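Local coordinates for protein oxidoreductase (Bordetella pertussis, PDB 3Q2K) that probably oxidises a UDP-linked N-acetylglucosaminuronic acid with a nicotinamide adenine dinucleotide cofactor, a step toward a diacetamido-mannuronic acid sugar, at residues C[160-170]-C[294-305]. Sequence-based numbering, arbitrary orientation.
Sequences LVKKAIEQGRF and WKFAEPHPDDDK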
ATOM      1  N   LEU C 160      14.486  28.476  29.095  1.00 31.84           N
ATOM      2  CA  LEU C 160      15.514  29.180  28.327  1.00 16.87           C
ATOM      3  C   LEU C 160      15.585  28.690  26.882  1.00 24.93           C
ATOM      4  O   LEU C 160      15.838  29.442  25.944  1.00 39.03           O
ATOM      5  CB  LEU C 160      16.894  28.938  28.944  1.00 33.70           C
ATOM      6  CG  LEU C 160      17.315  29.643  30.233  1.00 38.16           C
ATOM      7  CD1 LEU C 160      18.667  29.088  30.670  1.00 32.78           C
ATOM      8  CD2 LEU C 160      17.431  31.118  29.922  1.00 40.97           C
ATOM      9  N   VAL C 161      15.447  27.388  26.674  1.00 29.34           N
ATOM     10  CA  VAL C 161      15.521  26.933  25.294  1.00 29.62           C
ATOM     11  C   VAL C 161      14.328  27.539  24.543  1.00 19.14           C
ATOM     12  O   VAL C 161      14.440  28.044  23.426  1.00 28.54           O
ATOM     13  CB  VAL C 161      15.522  25.393  25.343  1.00 35.28           C
ATOM     14  CG1 VAL C 161      15.164  24.788  24.002  1.00 28.69           C
ATOM     15  CG2 VAL C 161      16.895  24.912  25.782  1.00 25.79           C
ATOM     16  N   LYS C 162      13.160  27.504  25.174  1.00 23.57           N
ATOM     17  CA  LYS C 162      11.910  27.935  24.556  1.00 31.72           C
ATOM     18  C   LYS C 162      12.077  29.390  24.146  1.00 33.24           C
ATOM     19  O   LYS C 162      11.743  29.806  23.038  1.00 37.55           O
ATOM     20  CB  LYS C 162      10.811  27.834  25.614  1.00 20.86           C
ATOM     21  CG  LYS C 162       9.431  28.353  25.256  1.00 33.27           C
ATOM     22  CD  LYS C 162       8.771  27.437  24.244  1.00 44.20           C
ATOM     23  CE  LYS C 162       7.271  27.653  24.229  1.00 48.68           C
ATOM     24  NZ  LYS C 162       6.911  27.366  22.825  1.00 39.70           N
ATOM     25  N   LYS C 163      12.637  30.172  25.060  1.00 50.90           N
ATOM     26  CA  LYS C 163      12.899  31.567  24.754  1.00 44.35           C
ATOM     27  C   LYS C 163      13.809  31.724  23.539  1.00 41.65           C
ATOM     28  O   LYS C 163      13.546  32.544  22.662  1.00 32.64           O
ATOM     29  CB  LYS C 163      13.447  32.289  25.987  1.00 32.45           C
ATOM     30  CG  LYS C 163      12.350  32.958  26.786  1.00 51.77           C
ATOM     31  CD  LYS C 163      12.401  32.483  28.225  1.00 42.91           C
ATOM     32  CE  LYS C 163      11.270  33.103  29.035  1.00 34.40           C
ATOM     33  NZ  LYS C 163      11.029  32.386  30.320  1.00100.00           N
ATOM     34  N   ALA C 164      14.901  30.975  23.450  1.00 30.66           N
ATOM     35  CA  ALA C 164      15.722  31.163  22.265  1.00 42.82           C
ATOM     36  C   ALA C 164      14.991  30.708  21.007  1.00 33.39           C
ATOM     37  O   ALA C 164      15.144  31.279  19.928  1.00 44.56           O
ATOM     38  CB  ALA C 164      17.033  30.436  22.416  1.00 26.11           C
ATOM     39  N   ILE C 165      14.192  29.654  21.127  1.00 38.82           N
ATOM     40  CA  ILE C 165      13.527  29.233  19.907  1.00 24.35           C
ATOM     41  C   ILE C 165      12.538  30.321  19.509  1.00 33.40           C
ATOM     42  O   ILE C 165      12.373  30.583  18.317  1.00 33.90           O
ATOM     43  CB  ILE C 165      12.789  27.897  20.026  1.00 53.32           C
ATOM     44  CG1 ILE C 165      13.800  26.754  20.127  1.00 22.03           C
ATOM     45  CG2 ILE C 165      11.841  27.741  18.843  1.00 36.09           C
ATOM     46  CD1 ILE C 165      13.043  25.504  20.554  1.00 33.60           C
ATOM     47  N   GLU C 166      11.906  30.966  20.484  1.00 40.42           N
ATOM     48  CA  GLU C 166      10.850  31.901  20.128  1.00 34.29           C
ATOM     49  C   GLU C 166      11.421  33.187  19.539  1.00 26.31           C
ATOM     50  O   GLU C 166      10.742  33.840  18.756  1.00 38.81           O
ATOM     51  CB  GLU C 166       9.840  32.181  21.244  1.00 29.97           C
ATOM     52  CG  GLU C 166       8.838  31.072  21.565  1.00 32.30           C
ATOM     53  CD  GLU C 166       8.076  31.385  22.843  1.00 47.23           C
ATOM     54  OE1 GLU C 166       8.471  32.347  23.535  1.00 49.98           O
ATOM     55  OE2 GLU C 166       7.105  30.678  23.185  1.00 88.75           O
ATOM     56  N   GLN C 167      12.651  33.562  19.864  1.00 45.56           N
ATOM     57  CA  GLN C 167      13.176  34.789  19.268  1.00 29.08           C
ATOM     58  C   GLN C 167      14.041  34.505  18.051  1.00 34.30           C
ATOM     59  O   GLN C 167      14.950  35.279  17.755  1.00 56.07           O
ATOM     60  CB  GLN C 167      14.083  35.480  20.282  1.00 47.14           C
ATOM     61  CG  GLN C 167      13.376  35.766  21.591  1.00 37.70           C
ATOM     62  CD  GLN C 167      14.375  35.782  22.719  1.00 59.77           C
ATOM     63  OE1 GLN C 167      15.574  35.604  22.488  1.00 58.18           O
ATOM     64  NE2 GLN C 167      13.881  35.981  23.935  1.00 64.79           N
ATOM     65  N   GLY C 168      13.801  33.377  17.391  1.00 37.35           N
ATOM     66  CA  GLY C 168      14.558  33.058  16.190  1.00 37.98           C
ATOM     67  C   GLY C 168      16.058  32.898  16.351  1.00 29.87           C
ATOM     68  O   GLY C 168      16.753  32.905  15.340  1.00 31.11           O
ATOM     69  N   ARG C 169      16.592  32.718  17.558  1.00 31.20           N
ATOM     70  CA  ARG C 169      18.043  32.518  17.685  1.00 21.07           C
ATOM     71  C   ARG C 169      18.664  31.272  17.049  1.00 30.09           C
ATOM     72  O   ARG C 169      19.869  31.224  16.806  1.00 21.67           O
ATOM     73  CB  ARG C 169      18.452  32.597  19.154  1.00 35.24           C
ATOM     74  CG  ARG C 169      18.043  33.916  19.793  1.00 57.83           C
ATOM     75  CD  ARG C 169      18.393  33.939  21.276  1.00 77.29           C
ATOM     76  NE  ARG C 169      19.834  33.786  21.459  1.00 30.00           N
ATOM     77  CZ  ARG C 169      20.435  33.412  22.584  1.00100.00           C
ATOM     78  NH1 ARG C 169      21.761  33.314  22.626  1.00 28.13           N
ATOM     79  NH2 ARG C 169      19.700  33.119  23.651  1.00 52.19           N
ATOM     80  N   PHE C 170      17.890  30.221  16.801  1.00 38.04           N
ATOM     81  CA  PHE C 170      18.441  29.031  16.167  1.00 26.84           C
ATOM     82  C   PHE C 170      18.518  29.145  14.658  1.00 23.54           C
ATOM     83  O   PHE C 170      19.210  28.347  14.026  1.00 26.71           O
ATOM     84  CB  PHE C 170      17.578  27.799  16.423  1.00 40.50           C
ATOM     85  CG  PHE C 170      17.826  27.187  17.760  1.00 20.61           C
ATOM     86  CD1 PHE C 170      18.817  26.234  17.905  1.00 40.87           C
ATOM     87  CD2 PHE C 170      17.067  27.551  18.853  1.00 23.08           C
ATOM     88  CE1 PHE C 170      19.010  25.638  19.129  1.00 25.56           C
ATOM     89  CE2 PHE C 170      17.271  26.976  20.090  1.00 23.82           C
ATOM     90  CZ  PHE C 170      18.266  26.030  20.226  1.00 19.19           C
ATOM     91  N   TRP C 294      25.591  24.787  24.461  1.00 23.86           N
ATOM     92  CA  TRP C 294      24.763  25.968  24.292  1.00 29.03           C
ATOM     93  C   TRP C 294      25.640  26.955  23.529  1.00 40.09           C
ATOM     94  O   TRP C 294      26.525  27.575  24.113  1.00 56.54           O
ATOM     95  CB  TRP C 294      24.229  26.450  25.644  1.00 26.35           C
ATOM     96  CG  TRP C 294      23.500  27.773  25.635  1.00 27.63           C
ATOM     97  CD1 TRP C 294      24.043  29.011  25.428  1.00 39.94           C
ATOM     98  CD2 TRP C 294      22.090  27.986  25.783  1.00 32.27           C
ATOM     99  NE1 TRP C 294      23.068  29.981  25.459  1.00 29.49           N
ATOM    100  CE2 TRP C 294      21.857  29.371  25.659  1.00 43.15           C
ATOM    101  CE3 TRP C 294      20.998  27.135  25.978  1.00 29.98           C
ATOM    102  CZ2 TRP C 294      20.581  29.927  25.755  1.00 49.92           C
ATOM    103  CZ3 TRP C 294      19.734  27.686  26.045  1.00 32.21           C
ATOM    104  CH2 TRP C 294      19.530  29.071  25.945  1.00 24.04           C
ATOM    105  N   LYS C 295      25.440  27.015  22.215  1.00 34.18           N
ATOM    106  CA  LYS C 295      26.236  27.834  21.311  1.00 35.31           C
ATOM    107  C   LYS C 295      25.328  28.511  20.289  1.00100.00           C
ATOM    108  O   LYS C 295      24.580  27.764  19.662  1.00 32.09           O
ATOM    109  CB  LYS C 295      27.167  26.898  20.542  1.00 41.24           C
ATOM    110  CG  LYS C 295      27.941  25.924  21.422  1.00 59.20           C
ATOM    111  CD  LYS C 295      28.352  24.700  20.613  1.00 35.48           C
ATOM    112  CE  LYS C 295      29.560  23.957  21.159  1.00 62.09           C
ATOM    113  NZ  LYS C 295      30.171  23.249  19.995  1.00 24.86           N
ATOM    114  N   PHE C 296      25.437  29.829  20.121  1.00 18.48           N
ATOM    115  CA  PHE C 296      24.627  30.693  19.259  1.00 33.70           C
ATOM    116  C   PHE C 296      25.442  31.723  18.479  1.00 32.01           C
ATOM    117  O   PHE C 296      26.485  32.171  18.948  1.00 41.34           O
ATOM    118  CB  PHE C 296      23.569  31.442  20.070  1.00 36.74           C
ATOM    119  CG  PHE C 296      22.461  30.546  20.530  1.00 53.30           C
ATOM    120  CD1 PHE C 296      21.477  30.122  19.647  1.00 24.30           C
ATOM    121  CD2 PHE C 296      22.420  30.130  21.850  1.00 23.99           C
ATOM    122  CE1 PHE C 296      20.482  29.241  20.075  1.00 34.17           C
ATOM    123  CE2 PHE C 296      21.444  29.249  22.288  1.00 38.04           C
ATOM    124  CZ  PHE C 296      20.461  28.817  21.400  1.00 33.21           C
ATOM    125  N   ALA C 297      25.014  32.107  17.281  1.00 30.78           N
ATOM    126  CA  ALA C 297      25.858  32.991  16.474  1.00 36.42           C
ATOM    127  C   ALA C 297      25.970  34.367  17.116  1.00 47.24           C
ATOM    128  O   ALA C 297      26.908  35.119  16.857  1.00 49.28           O
ATOM    129  CB  ALA C 297      25.324  33.147  15.064  1.00 37.94           C
ATOM    130  N   GLU C 298      24.993  34.710  17.948  1.00 39.61           N
ATOM    131  CA  GLU C 298      24.915  36.072  18.459  1.00 58.31           C
ATOM    132  C   GLU C 298      24.459  36.062  19.915  1.00 47.50           C
ATOM    133  O   GLU C 298      23.575  35.280  20.272  1.00 43.71           O
ATOM    134  CB  GLU C 298      23.977  36.899  17.580  1.00 44.51           C
ATOM    135  CG  GLU C 298      22.568  36.338  17.504  1.00 71.12           C
ATOM    136  CD  GLU C 298      22.081  36.251  16.069  1.00100.00           C
ATOM    137  OE1 GLU C 298      20.914  35.854  15.848  1.00 80.01           O
ATOM    138  OE2 GLU C 298      22.888  36.570  15.163  1.00100.00           O
ATOM    139  N   PRO C 299      25.099  36.897  20.750  1.00 44.86           N
ATOM    140  CA  PRO C 299      25.013  36.710  22.197  1.00 77.23           C
ATOM    141  C   PRO C 299      23.696  37.204  22.788  1.00 53.74           C
ATOM    142  O   PRO C 299      22.941  37.910  22.121  1.00 53.37           O
ATOM    143  CB  PRO C 299      26.220  37.487  22.733  1.00 44.63           C
ATOM    144  CG  PRO C 299      26.516  38.532  21.691  1.00 64.30           C
ATOM    145  CD  PRO C 299      25.982  38.018  20.379  1.00 90.64           C
ATOM    146  N   HIS C 300      23.388  36.834  24.025  1.00 40.45           N
ATOM    147  CA  HIS C 300      22.099  37.204  24.592  1.00 43.33           C
ATOM    148  C   HIS C 300      22.282  37.101  26.102  1.00 36.29           C
ATOM    149  O   HIS C 300      23.030  36.249  26.583  1.00 74.89           O
ATOM    150  CB  HIS C 300      21.027  36.246  24.061  1.00 48.06           C
ATOM    151  CG  HIS C 300      19.636  36.579  24.502  1.00 19.93           C
ATOM    152  ND1 HIS C 300      19.174  36.328  25.776  1.00 83.80           N
ATOM    153  CD2 HIS C 300      18.629  37.221  23.861  1.00 68.20           C
ATOM    154  CE1 HIS C 300      17.933  36.768  25.891  1.00 57.06           C
ATOM    155  NE2 HIS C 300      17.577  37.312  24.740  1.00 41.82           N
ATOM    156  N   PRO C 301      21.663  38.008  26.870  1.00 47.07           N
ATOM    157  CA  PRO C 301      21.805  37.966  28.323  1.00 46.33           C
ATOM    158  C   PRO C 301      21.548  36.590  28.938  1.00 52.06           C
ATOM    159  O   PRO C 301      22.330  36.153  29.782  1.00 78.81           O
ATOM    160  CB  PRO C 301      20.729  38.946  28.791  1.00 52.21           C
ATOM    161  CG  PRO C 301      20.649  39.940  27.676  1.00 52.01           C
ATOM    162  CD  PRO C 301      20.848  39.147  26.414  1.00 45.46           C
ATOM    163  N   ASP C 302      20.482  35.906  28.532  1.00 33.61           N
ATOM    164  CA  ASP C 302      20.252  34.523  28.939  1.00 73.95           C
ATOM    165  C   ASP C 302      21.476  33.610  28.889  1.00 37.58           C
ATOM    166  O   ASP C 302      21.601  32.691  29.701  1.00 47.64           O
ATOM    167  CB  ASP C 302      19.104  33.900  28.139  1.00 60.17           C
ATOM    168  CG  ASP C 302      17.754  34.436  28.564  1.00 86.70           C
ATOM    169  OD1 ASP C 302      17.741  35.440  29.306  1.00 72.15           O
ATOM    170  OD2 ASP C 302      16.713  33.866  28.176  1.00 56.23           O
ATOM    171  N   ASP C 303      22.372  33.816  27.930  1.00 40.05           N
ATOM    172  CA  ASP C 303      23.663  33.129  27.958  1.00 47.28           C
ATOM    173  C   ASP C 303      24.272  33.059  29.355  1.00 56.82           C
ATOM    174  O   ASP C 303      24.908  32.069  29.710  1.00 53.33           O
ATOM    175  CB  ASP C 303      24.670  33.787  27.009  1.00 37.45           C
ATOM    176  CG  ASP C 303      24.223  33.728  25.560  1.00100.00           C
ATOM    177  OD1 ASP C 303      23.405  32.848  25.212  1.00 56.01           O
ATOM    178  OD2 ASP C 303      24.687  34.572  24.764  1.00 48.61           O
ATOM    179  N   ASP C 304      24.102  34.109  30.153  1.00 48.14           N
ATOM    180  CA  ASP C 304      24.654  34.070  31.502  1.00 88.74           C
ATOM    181  C   ASP C 304      23.772  33.376  32.533  1.00 72.52           C
ATOM    182  O   ASP C 304      24.111  33.374  33.714  1.00 56.99           O
ATOM    183  CB  ASP C 304      24.971  35.478  32.007  1.00 64.08           C
ATOM    184  CG  ASP C 304      25.866  36.242  31.053  1.00100.00           C
ATOM    185  OD1 ASP C 304      26.894  35.672  30.629  1.00 95.26           O
ATOM    186  OD2 ASP C 304      25.520  37.399  30.730  1.00100.00           O
ATOM    187  N   LYS C 305      22.660  32.776  32.124  1.00 43.81           N
ATOM    188  CA  LYS C 305      21.660  32.359  33.102  1.00 40.66           C
ATOM    189  C   LYS C 305      21.631  30.844  33.284  1.00 47.53           C
ATOM    190  O   LYS C 305      20.756  30.293  33.957  1.00 32.82           O
ATOM    191  CB  LYS C 305      20.275  32.837  32.656  1.00 40.30           C
ATOM    192  CG  LYS C 305      19.975  34.315  32.857  1.00 52.64           C
ATOM    193  CD  LYS C 305      18.465  34.537  32.914  1.00100.00           C
ATOM    194  CE  LYS C 305      18.038  35.913  32.418  1.00 87.76           C
ATOM    195  NZ  LYS C 305      19.048  36.966  32.730  1.00 90.86           N
TER
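Arg169 joins Asp303 in a salt bridge, NH1 to OD1 at 3.1 Å, nearly straight at 167° and close to the guanidinium plane. Asp303 OD1 is met there on its syn side and accepts Trp294 NE1 on its anti side at 2.9 Å. OD2 takes the backbone N of His300 from above the carboxylate plane, which ties Asp303 into its own loop. The arginine and the N-H donors together would probably favour the charged carboxylate. The guanidinium lies between two side chains: CB of His300 sits over the centre of one face, 3.3 Å from Arg169 CZ, and the Phe296 ring lies against the opposite face, offset and tilted by 38°, in a cation-pi contact. A bend at chi3 turns the arginine's end into this slot, where NE is buried without a partner. Phe296 also points an edge at the face of Phe170, a T-shaped pair with planes 77° apart, and its CZ touches CB of Ala164 at 3.9 Å. Toward the N-terminal end of 160-170, Trp294 brings its indole edge to Val161 CG2 and the Leu160 carbonyl, and Leu160 CD2 packs against the Asp302 carboxylate. A Schellman motif at Gly168 ends helix 156-166 and delivers Arg169 to the loop. The contact fastens this helix to strand 290-296, outermost in this chain's mixed sheet; Val281 of strand 279-284 touches Val161, Phe170, Trp294 and Phe296, and helix 306-315 meets Leu160 and Trp294.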